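Local coordinates for protein E1 (Kluyveromyces marxianus, PDB 3VX6) that serves as the N-terminal part of an E1-like enzyme that activates Atg12 and Atg8 for their conjugation in autophagy, at residues P13-F18 and Y138-P143; L48-F53 and V200-S205; I77-Y82 and E119-Y124. One frame throughout, in Å; residues are numbered along the deposited sequence.

How the contacts relate
All three contacts are largely buried, with no exposed residue touching in contacts 1 and 2 and the exposed Lys80 at the border of contact 3. Contacts 1 and 3 share a sheet: strands 135-144 and 123-130 are neighbours in it, and Tyr124 probably donates its backbone N-H to Cys141 O. Contact 3 bonds two parallel strands of that sheet, whereas contact 1 packs the chain leading into strand 16-19 against strand 135-144 without a direct hydrogen bond, a water being the polar link. Contact 2 joins this sheet to a second one through loops, by apolar and ring contacts. Phe204 ties the set together, touching Met142 of contact 1 and Ile121 of contact 3.

Contact 1: P13-F18 and Y138-P143; sequences PSFQSF and YWICMP
Phe15 points its ring from the segment 13-18 into the backbone and side chains of Ile140 and Met142, the two chains running nearly antiparallel at 157° without any direct hydrogen bond. Its CB is only loosely met, by Met142 CE. Further out the ring splits its contacts: CD1 lies 3.6 Å from Met142 CB, CE1 approaches the backbone N of Met142, CZ has Ile140 O in the ring plane at its edge, and CE2 comes to 3.2 Å from Ile140 CG2. A chi1 of 69°, which sets CG between the backbone N and the carbonyl carbon, is what drops the ring here.

The segment 13-18, which leads into strand 16-19, packs alongside strand 135-144 through side chains, while strand 16-19 pairs in parallel with 59-62; Ile60 and Leu62 of that partner touch Phe15 and Ile140 respectively. Met142 reaches back with chi1 (-174°) and chi2 both extended, which carries SD to Ser14 CB and into an oblique Met-aromatic contact 5.3 Å from the Phe15 centroid; the bend at chi3 then swings CE toward Phe15 CB. Ser17 CB sits on Ile140 CD1, while its hydroxyl is hydrogen-bonded to Glu263. At the opposite end of the interface a water bridges the segments, 3.0 Å from Ser14 OG and donating to Met142 O.

Contact 2: L48-F53 and V200-S205; sequences LDLNQF and VFKDFS
Phe53 turns its ring edge to Asp203 O and Ser205 N. Asp203 O lies in the ring plane, 3.5 Å from Phe53 CZ, and Asp49 O of the ring's own loop also meets the edge in plane; both carbonyl oxygens thus face ring hydrogens rather than the pi cloud. Phe53 CE1 reaches the Phe204 carbonyl carbon at 3.4 Å. A chi1 of -85°, with CG anti to the carbonyl carbon, puts the ring there. The same ring stacks on His206. With an alanine here, His206 would probably lose its stacking partner and a gap would be likely to open beside the 203-205 backbone.

Leucine methyls make the remaining apolar contacts. Leu48 CD2 lies 3.6 Å from both CE1 and CZ of Phe204, the two side chains crossing at about a right angle. Leu50, its CG beside the backbone N (chi1 -67°) and its chain extended beyond, sends CD1 to Lys202 CB at 3.7 Å and also touches CG and CD, so it rests on the aliphatic part of the lysine. That chain bends at chi2 and leads its amine away, to the carbonyl oxygens of Phe170 and Val175.

Asp49 shapes the loop: OD2 accepts from Asn51 N, an Asx turn, and from Gln52 N, which extends it to an Asx motif. Asp203 divides its carboxylate: OD1 to Arg237, OD2 to Ser212 OG, with weak bonds from the backbone N of Phe204 and Ser205.

The 48-53 loop follows strand 40-47, whereas 200-205 runs off strand 198-202, which lies between strands 177-181 and 231-236; on that strand Phe201 packs on helix 215-225, and beyond it Phe204 touches Ile121.

Contact 3: I77-Y82 and E119-Y124; sequences IILKGY and EIISFY
Tyr82 and Tyr124 form a parallel bridge with their CA atoms 4.5 Å apart. Strands 78-86 and 123-130 are joined through helices 89-94 and 97-114, a beta-alpha-beta crossover, and helix 97-114 lies against Ser122 and Tyr124. Tyr82 N donates to Phe123 O, though the position of that oxygen is less certain.

On one face of the sheet the tyrosine rings lie side by side and point the same way, an oblique pair tilted by 34° with centroids 5.5 Å apart; Tyr82 CD2 comes nearest Tyr124 CE1. On the other face Phe123 is turned back over the neighbouring strand by its chi1, which sets CG between the backbone N and the carbonyl carbon and brings the ring onto Gly81. The glycine CA sits 3.4 Å from the ring centroid, close to the normal: a CH-pi contact that the missing CB makes possible, since a CB there would run into Phe123 CE1. Leu79, which also touches Met142, fills in beside it, CD2 lying 3.7 Å from Phe123 CD1 and CD1 meeting Ile121 CG2.

Ser122 turns OG anti to its backbone N, and from there the hydroxyl donates to Lys80 O at 2.8 Å. The C=O...OG angle is 144°, and the donor stands tilted 15° from the carbonyl plane of Lys80.

Contact 1: P13-F18 and Y138-P143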
loop_
_atom_site.group_PDB
_atom_site.type_symbol
_atom_site.label_atom_id
_atom_site.label_comp_id
_atom_site.label_asym_id
_atom_site.label_seq_id
_atom_site.Cartn_x
_atom_site.Cartn_y
_atom_site.Cartn_z
ATOM N N PRO A 13 -9.867 -2.554 -2.055
ATOM C CA PRO A 13 -8.959 -2.699 -0.921
ATOM C C PRO A 13 -7.611 -2.834 -1.607
ATOM O O PRO A 13 -7.498 -3.564 -2.590
ATOM C CB PRO A 13 -9.432 -3.997 -0.267
ATOM C CG PRO A 13 -10.033 -4.768 -1.424
ATOM C CD PRO A 13 -10.801 -3.689 -2.138
ATOM N N SER A 14 -6.606 -2.116 -1.119
ATOM C CA SER A 14 -5.281 -2.119 -1.738
ATOM C C SER A 14 -4.522 -3.450 -1.822
ATOM O O SER A 14 -3.504 -3.534 -2.510
ATOM C CB SER A 14 -4.390 -1.081 -1.044
ATOM O OG SER A 14 -4.870 0.242 -1.232
ATOM N N PHE A 15 -5.017 -4.486 -1.152
ATOM C CA PHE A 15 -4.333 -5.774 -1.147
ATOM C C PHE A 15 -5.197 -6.810 -0.452
ATOM O O PHE A 15 -6.162 -6.483 0.246
ATOM C CB PHE A 15 -3.056 -5.673 -0.328
ATOM C CG PHE A 15 -3.329 -5.511 1.150
ATOM C CD1 PHE A 15 -3.960 -4.361 1.630
ATOM C CD2 PHE A 15 -3.080 -6.553 2.042
ATOM C CE1 PHE A 15 -4.344 -4.255 2.968
ATOM C CE2 PHE A 15 -3.461 -6.452 3.381
ATOM C CZ PHE A 15 -4.095 -5.303 3.845
ATOM N N GLN A 16 -4.818 -8.067 -0.647
ATOM C CA GLN A 16 -5.458 -9.202 0.006
ATOM C C GLN A 16 -4.270 -9.947 0.601
ATOM O O GLN A 16 -3.343 -10.333 -0.115
ATOM C CB GLN A 16 -6.195 -10.099 -0.985
ATOM C CG GLN A 16 -6.730 -11.368 -0.342
ATOM C CD GLN A 16 -7.790 -12.065 -1.181
ATOM O OE1 GLN A 16 -8.183 -13.196 -0.889
ATOM N NE2 GLN A 16 -8.266 -11.387 -2.222
ATOM N N SER A 17 -4.276 -10.115 1.915
ATOM C CA SER A 17 -3.166 -10.788 2.555
ATOM C C SER A 17 -3.177 -12.282 2.287
ATOM O O SER A 17 -4.224 -12.906 2.060
ATOM C CB SER A 17 -3.165 -10.532 4.066
ATOM O OG SER A 17 -4.237 -11.186 4.716
ATOM N N PHE A 18 -1.982 -12.842 2.286
ATOM C CA PHE A 18 -1.801 -14.263 2.090
ATOM C C PHE A 18 -0.665 -14.629 2.976
ATOM O O PHE A 18 0.500 -14.562 2.574
ATOM C CB PHE A 18 -1.466 -14.583 0.642
ATOM C CG PHE A 18 -2.670 -14.817 -0.190
ATOM C CD1 PHE A 18 -3.381 -16.004 -0.062
ATOM C CD2 PHE A 18 -3.143 -13.829 -1.039
ATOM C CE1 PHE A 18 -4.550 -16.210 -0.764
ATOM C CE2 PHE A 18 -4.309 -14.020 -1.746
ATOM C CZ PHE A 18 -5.022 -15.216 -1.610
ATOM N N TYR A 138 -3.916 -11.856 13.684
ATOM C CA TYR A 138 -3.227 -10.789 12.977
ATOM C C TYR A 138 -4.168 -9.904 12.202
ATOM O O TYR A 138 -5.323 -10.252 11.951
ATOM C CB TYR A 138 -2.181 -11.330 12.019
ATOM C CG TYR A 138 -2.744 -12.170 10.915
ATOM C CD1 TYR A 138 -3.281 -13.422 11.187
ATOM C CD2 TYR A 138 -2.697 -11.737 9.587
ATOM C CE1 TYR A 138 -3.751 -14.232 10.173
ATOM C CE2 TYR A 138 -3.165 -12.542 8.553
ATOM C CZ TYR A 138 -3.692 -13.794 8.857
ATOM O OH TYR A 138 -4.159 -14.628 7.864
ATOM N N TRP A 139 -3.646 -8.746 11.822
ATOM C CA TRP A 139 -4.415 -7.780 11.085
ATOM C C TRP A 139 -3.476 -6.955 10.233
ATOM O O TRP A 139 -2.559 -6.305 10.745
ATOM C CB TRP A 139 -5.155 -6.877 12.052
ATOM C CG TRP A 139 -6.400 -6.325 11.482
ATOM C CD1 TRP A 139 -6.789 -6.354 10.174
ATOM C CD2 TRP A 139 -7.449 -5.675 12.200
ATOM N NE1 TRP A 139 -8.018 -5.765 10.037
ATOM C CE2 TRP A 139 -8.447 -5.339 11.266
ATOM C CE3 TRP A 139 -7.641 -5.343 13.547
ATOM C CZ2 TRP A 139 -9.624 -4.687 11.632
ATOM C CZ3 TRP A 139 -8.813 -4.694 13.910
ATOM C CH2 TRP A 139 -9.789 -4.374 12.955
ATOM N N ILE A 140 -3.698 -6.986 8.926
ATOM C CA ILE A 140 -2.857 -6.228 8.024
ATOM C C ILE A 140 -3.632 -5.037 7.507
ATOM O O ILE A 140 -4.861 -5.085 7.388
ATOM C CB ILE A 140 -2.397 -7.081 6.834
ATOM C CG1 ILE A 140 -1.666 -8.325 7.344
ATOM C CG2 ILE A 140 -1.482 -6.266 5.935
ATOM C CD1 ILE A 140 -1.156 -9.251 6.249
ATOM N N CYS A 141 -2.904 -3.958 7.234
ATOM C CA CYS A 141 -3.498 -2.746 6.697
ATOM C C CYS A 141 -2.479 -2.094 5.784
ATOM O O CYS A 141 -1.274 -2.199 5.994
ATOM C CB CYS A 141 -3.884 -1.764 7.807
ATOM S SG CYS A 141 -2.531 -0.758 8.481
ATOM N N MET A 142 -2.975 -1.465 4.734
ATOM C CA MET A 142 -2.122 -0.739 3.811
ATOM C C MET A 142 -2.776 0.633 3.903
ATOM O O MET A 142 -3.798 0.876 3.271
ATOM C CB MET A 142 -2.239 -1.317 2.406
ATOM C CG MET A 142 -1.278 -0.692 1.425
ATOM S SD MET A 142 -1.433 -1.464 -0.155
ATOM C CE MET A 142 -0.140 -2.700 -0.114
ATOM N N PRO A 143 -2.206 1.535 4.719
ATOM C CA PRO A 143 -2.761 2.869 4.896
ATOM C C PRO A 143 -3.140 3.596 3.636
ATOM O O PRO A 143 -2.362 3.725 2.692
ATOM C CB PRO A 143 -1.682 3.587 5.693
ATOM C CG PRO A 143 -1.118 2.509 6.492
ATOM C CD PRO A 143 -0.937 1.437 5.444
HETATM O O HOH W 1 -5.681 0.835 1.628
#

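Contact 2: L48-F53 and V200-S205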
loop_
_atom_site.group_PDB
_atom_site.type_symbol
_atom_site.label_atom_id
_atom_site.label_comp_id
_atom_site.label_asym_id
_atom_site.label_seq_id
_atom_site.Cartn_x
_atom_site.Cartn_y
_atom_site.Cartn_z
ATOM N N LEU A 48 6.576 -7.825 -4.930
ATOM C CA LEU A 48 5.278 -7.571 -5.495
ATOM C C LEU A 48 5.139 -8.279 -6.825
ATOM O O LEU A 48 5.885 -8.019 -7.775
ATOM C CB LEU A 48 5.059 -6.063 -5.643
ATOM C CG LEU A 48 3.929 -5.466 -4.789
ATOM C CD1 LEU A 48 3.911 -6.095 -3.410
ATOM C CD2 LEU A 48 4.108 -3.955 -4.695
ATOM N N ASP A 49 4.202 -9.213 -6.871
ATOM C CA ASP A 49 3.940 -9.933 -8.092
ATOM C C ASP A 49 2.887 -9.081 -8.748
ATOM O O ASP A 49 1.702 -9.211 -8.441
ATOM C CB ASP A 49 3.369 -11.323 -7.809
ATOM C CG ASP A 49 3.068 -12.092 -9.079
ATOM O OD1 ASP A 49 2.521 -13.211 -8.975
ATOM O OD2 ASP A 49 3.379 -11.579 -10.180
ATOM N N LEU A 50 3.332 -8.180 -9.618
ATOM C CA LEU A 50 2.422 -7.291 -10.318
ATOM C C LEU A 50 1.839 -7.995 -11.528
ATOM O O LEU A 50 1.058 -7.406 -12.273
ATOM C CB LEU A 50 3.148 -6.011 -10.745
ATOM C CG LEU A 50 3.605 -5.102 -9.597
ATOM C CD1 LEU A 50 4.267 -3.855 -10.153
ATOM C CD2 LEU A 50 2.405 -4.734 -8.727
ATOM N N ASN A 51 2.220 -9.258 -11.711
ATOM C CA ASN A 51 1.735 -10.073 -12.825
ATOM C C ASN A 51 0.497 -10.857 -12.439
ATOM O O ASN A 51 -0.601 -10.644 -12.966
ATOM C CB ASN A 51 2.804 -11.068 -13.270
ATOM C CG ASN A 51 3.832 -10.445 -14.172
ATOM O OD1 ASN A 51 3.507 -9.951 -15.254
ATOM N ND2 ASN A 51 5.087 -10.463 -13.737
ATOM N N GLN A 52 0.686 -11.777 -11.509
ATOM C CA GLN A 52 -0.406 -12.613 -11.054
ATOM C C GLN A 52 -1.016 -12.105 -9.753
ATOM O O GLN A 52 -0.458 -12.315 -8.675
ATOM C CB GLN A 52 0.093 -14.055 -10.878
ATOM C CG GLN A 52 -0.685 -15.094 -11.676
ATOM C CD GLN A 52 -2.143 -15.187 -11.249
ATOM O OE1 GLN A 52 -2.899 -14.213 -11.349
ATOM N NE2 GLN A 52 -2.547 -16.366 -10.766
ATOM N N PHE A 53 -2.157 -11.434 -9.853
ATOM C CA PHE A 53 -2.835 -10.931 -8.661
ATOM C C PHE A 53 -3.740 -12.009 -8.092
ATOM O O PHE A 53 -3.858 -13.098 -8.659
ATOM C CB PHE A 53 -3.672 -9.679 -8.973
ATOM C CG PHE A 53 -2.891 -8.391 -8.928
ATOM C CD1 PHE A 53 -3.546 -7.168 -8.929
ATOM C CD2 PHE A 53 -1.497 -8.399 -8.869
ATOM C CE1 PHE A 53 -2.828 -5.975 -8.866
ATOM C CE2 PHE A 53 -0.773 -7.207 -8.807
ATOM C CZ PHE A 53 -1.441 -5.998 -8.804
ATOM N N VAL A 200 2.578 8.122 -12.792
ATOM C CA VAL A 200 2.327 6.770 -13.277
ATOM C C VAL A 200 2.420 5.826 -12.084
ATOM O O VAL A 200 3.378 5.861 -11.311
ATOM C CB VAL A 200 3.324 6.380 -14.399
ATOM C CG1 VAL A 200 3.129 7.301 -15.575
ATOM C CG2 VAL A 200 4.747 6.491 -13.915
ATOM N N PHE A 201 1.402 4.990 -11.935
ATOM C CA PHE A 201 1.309 4.078 -10.809
ATOM C C PHE A 201 1.036 2.635 -11.233
ATOM O O PHE A 201 0.113 2.366 -12.002
ATOM C CB PHE A 201 0.191 4.595 -9.890
ATOM C CG PHE A 201 -0.201 3.662 -8.778
ATOM C CD1 PHE A 201 -1.548 3.476 -8.466
ATOM C CD2 PHE A 201 0.751 3.006 -8.015
ATOM C CE1 PHE A 201 -1.932 2.661 -7.425
ATOM C CE2 PHE A 201 0.372 2.183 -6.965
ATOM C CZ PHE A 201 -0.964 2.011 -6.670
ATOM N N LYS A 202 1.868 1.713 -10.757
ATOM C CA LYS A 202 1.656 0.303 -11.044
ATOM C C LYS A 202 0.611 -0.067 -10.004
ATOM O O LYS A 202 0.914 -0.423 -8.866
ATOM C CB LYS A 202 2.951 -0.486 -10.868
ATOM C CG LYS A 202 3.841 -0.387 -12.101
ATOM C CD LYS A 202 5.337 -0.381 -11.788
ATOM C CE LYS A 202 6.132 -0.306 -13.082
ATOM N NZ LYS A 202 7.600 -0.369 -12.875
ATOM N N ASP A 203 -0.638 0.079 -10.420
ATOM C CA ASP A 203 -1.803 -0.170 -9.592
ATOM C C ASP A 203 -1.833 -1.508 -8.849
ATOM O O ASP A 203 -1.409 -2.544 -9.369
ATOM C CB ASP A 203 -3.037 -0.028 -10.468
ATOM C CG ASP A 203 -4.266 0.347 -9.687
ATOM O OD1 ASP A 203 -5.322 0.500 -10.329
ATOM O OD2 ASP A 203 -4.186 0.490 -8.448
ATOM N N PHE A 204 -2.337 -1.471 -7.620
ATOM C CA PHE A 204 -2.457 -2.669 -6.801
ATOM C C PHE A 204 -3.816 -3.267 -7.013
ATOM O O PHE A 204 -4.256 -4.135 -6.274
ATOM C CB PHE A 204 -2.278 -2.340 -5.327
ATOM C CG PHE A 204 -0.884 -1.971 -4.968
ATOM C CD1 PHE A 204 0.138 -2.087 -5.899
ATOM C CD2 PHE A 204 -0.587 -1.514 -3.699
ATOM C CE1 PHE A 204 1.436 -1.752 -5.572
ATOM C CE2 PHE A 204 0.704 -1.178 -3.356
ATOM C CZ PHE A 204 1.723 -1.295 -4.295
ATOM N N SER A 205 -4.510 -2.780 -8.022
ATOM C CA SER A 205 -5.810 -3.331 -8.301
ATOM C C SER A 205 -5.827 -3.644 -9.778
ATOM O O SER A 205 -5.228 -2.924 -10.570
ATOM C CB SER A 205 -6.915 -2.329 -7.949
ATOM O OG SER A 205 -8.201 -2.881 -8.196
#

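Contact 3: I77-Y82 and E119-Y124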
loop_
_atom_site.group_PDB
_atom_site.type_symbol
_atom_site.label_atom_id
_atom_site.label_comp_id
_atom_site.label_asym_id
_atom_site.label_seq_id
_atom_site.Cartn_x
_atom_site.Cartn_y
_atom_site.Cartn_z
ATOM N N ILE A 77 10.041 -5.739 -8.111
ATOM C CA ILE A 77 9.565 -4.715 -7.198
ATOM C C ILE A 77 9.332 -5.297 -5.810
ATOM O O ILE A 77 8.522 -6.207 -5.617
ATOM C CB ILE A 77 8.267 -4.069 -7.735
ATOM C CG1 ILE A 77 8.605 -3.210 -8.963
ATOM C CG2 ILE A 77 7.583 -3.259 -6.635
ATOM C CD1 ILE A 77 7.407 -2.604 -9.645
ATOM N N ILE A 78 10.060 -4.768 -4.838
ATOM C CA ILE A 78 9.941 -5.243 -3.476
ATOM C C ILE A 78 9.226 -4.211 -2.626
ATOM O O ILE A 78 9.689 -3.081 -2.495
ATOM C CB ILE A 78 11.326 -5.513 -2.874
ATOM C CG1 ILE A 78 12.104 -6.483 -3.774
ATOM C CG2 ILE A 78 11.175 -6.029 -1.460
ATOM C CD1 ILE A 78 11.376 -7.782 -4.087
ATOM N N LEU A 79 8.093 -4.601 -2.050
ATOM C CA LEU A 79 7.330 -3.683 -1.210
ATOM C C LEU A 79 7.740 -3.808 0.244
ATOM O O LEU A 79 7.754 -4.907 0.798
ATOM C CB LEU A 79 5.830 -3.949 -1.320
ATOM C CG LEU A 79 5.044 -2.897 -0.542
ATOM C CD1 LEU A 79 5.366 -1.521 -1.132
ATOM C CD2 LEU A 79 3.559 -3.181 -0.600
ATOM N N LYS A 80 8.073 -2.684 0.866
ATOM C CA LYS A 80 8.464 -2.722 2.261
ATOM C C LYS A 80 7.258 -2.468 3.141
ATOM O O LYS A 80 6.558 -1.477 2.983
ATOM C CB LYS A 80 9.553 -1.688 2.558
ATOM C CG LYS A 80 10.148 -1.811 3.960
ATOM C CD LYS A 80 11.490 -1.100 4.046
ATOM C CE LYS A 80 12.110 -1.225 5.433
ATOM N NZ LYS A 80 13.502 -0.673 5.487
ATOM N N GLY A 81 7.013 -3.392 4.056
ATOM C CA GLY A 81 5.901 -3.252 4.969
ATOM C C GLY A 81 6.455 -3.274 6.369
ATOM O O GLY A 81 7.672 -3.303 6.553
ATOM N N TYR A 82 5.572 -3.258 7.356
ATOM C CA TYR A 82 6.002 -3.283 8.738
ATOM C C TYR A 82 5.059 -4.135 9.568
ATOM O O TYR A 82 3.846 -4.138 9.359
ATOM C CB TYR A 82 6.079 -1.847 9.299
ATOM C CG TYR A 82 7.075 -0.971 8.551
ATOM C CD1 TYR A 82 8.459 -1.194 8.651
ATOM C CD2 TYR A 82 6.631 0.018 7.664
ATOM C CE1 TYR A 82 9.371 -0.459 7.876
ATOM C CE2 TYR A 82 7.527 0.756 6.886
ATOM C CZ TYR A 82 8.890 0.515 6.989
ATOM O OH TYR A 82 9.751 1.236 6.179
ATOM N N GLU A 119 6.930 6.310 -1.692
ATOM C CA GLU A 119 6.960 6.124 -0.250
ATOM C C GLU A 119 5.623 6.166 0.451
ATOM O O GLU A 119 5.528 5.773 1.613
ATOM C CB GLU A 119 7.880 7.148 0.399
ATOM C CG GLU A 119 9.318 7.011 -0.009
ATOM C CD GLU A 119 10.226 7.894 0.812
ATOM O OE1 GLU A 119 11.320 8.220 0.313
ATOM O OE2 GLU A 119 9.856 8.253 1.959
ATOM N N ILE A 120 4.592 6.645 -0.230
ATOM C CA ILE A 120 3.276 6.725 0.392
ATOM C C ILE A 120 2.607 5.360 0.458
ATOM O O ILE A 120 1.581 5.193 1.123
ATOM C CB ILE A 120 2.358 7.669 -0.372
ATOM C CG1 ILE A 120 2.054 7.071 -1.746
ATOM C CG2 ILE A 120 3.005 9.037 -0.470
ATOM C CD1 ILE A 120 1.288 7.965 -2.645
ATOM N N ILE A 121 3.199 4.388 -0.230
ATOM C CA ILE A 121 2.663 3.034 -0.267
ATOM C C ILE A 121 3.420 2.081 0.629
ATOM O O ILE A 121 4.631 1.934 0.507
ATOM C CB ILE A 121 2.689 2.451 -1.698
ATOM C CG1 ILE A 121 1.642 3.157 -2.556
ATOM C CG2 ILE A 121 2.443 0.937 -1.655
ATOM C CD1 ILE A 121 1.559 2.625 -3.952
ATOM N N SER A 122 2.689 1.429 1.522
ATOM C CA SER A 122 3.281 0.467 2.431
ATOM C C SER A 122 2.200 -0.376 3.099
ATOM O O SER A 122 1.011 -0.116 2.959
ATOM C CB SER A 122 4.094 1.194 3.493
ATOM O OG SER A 122 4.850 0.277 4.248
ATOM N N PHE A 123 2.609 -1.419 3.798
ATOM C CA PHE A 123 1.638 -2.219 4.510
ATOM C C PHE A 123 2.170 -2.434 5.905
ATOM O O PHE A 123 3.374 -2.536 6.120
ATOM C CB PHE A 123 1.363 -3.552 3.824
ATOM C CG PHE A 123 2.524 -4.481 3.800
ATOM C CD1 PHE A 123 3.562 -4.293 2.898
ATOM C CD2 PHE A 123 2.543 -5.599 4.629
ATOM C CE1 PHE A 123 4.603 -5.212 2.813
ATOM C CE2 PHE A 123 3.574 -6.525 4.556
ATOM C CZ PHE A 123 4.606 -6.336 3.647
ATOM N N TYR A 124 1.242 -2.470 6.847
ATOM C CA TYR A 124 1.533 -2.631 8.253
ATOM C C TYR A 124 0.677 -3.781 8.769
ATOM O O TYR A 124 -0.503 -3.917 8.423
ATOM C CB TYR A 124 1.182 -1.338 8.983
ATOM C CG TYR A 124 1.910 -0.122 8.444
ATOM C CD1 TYR A 124 3.112 0.304 9.019
ATOM C CD2 TYR A 124 1.406 0.597 7.347
ATOM C CE1 TYR A 124 3.794 1.417 8.521
ATOM C CE2 TYR A 124 2.087 1.713 6.835
ATOM C CZ TYR A 124 3.283 2.118 7.433
ATOM O OH TYR A 124 3.976 3.222 6.974
#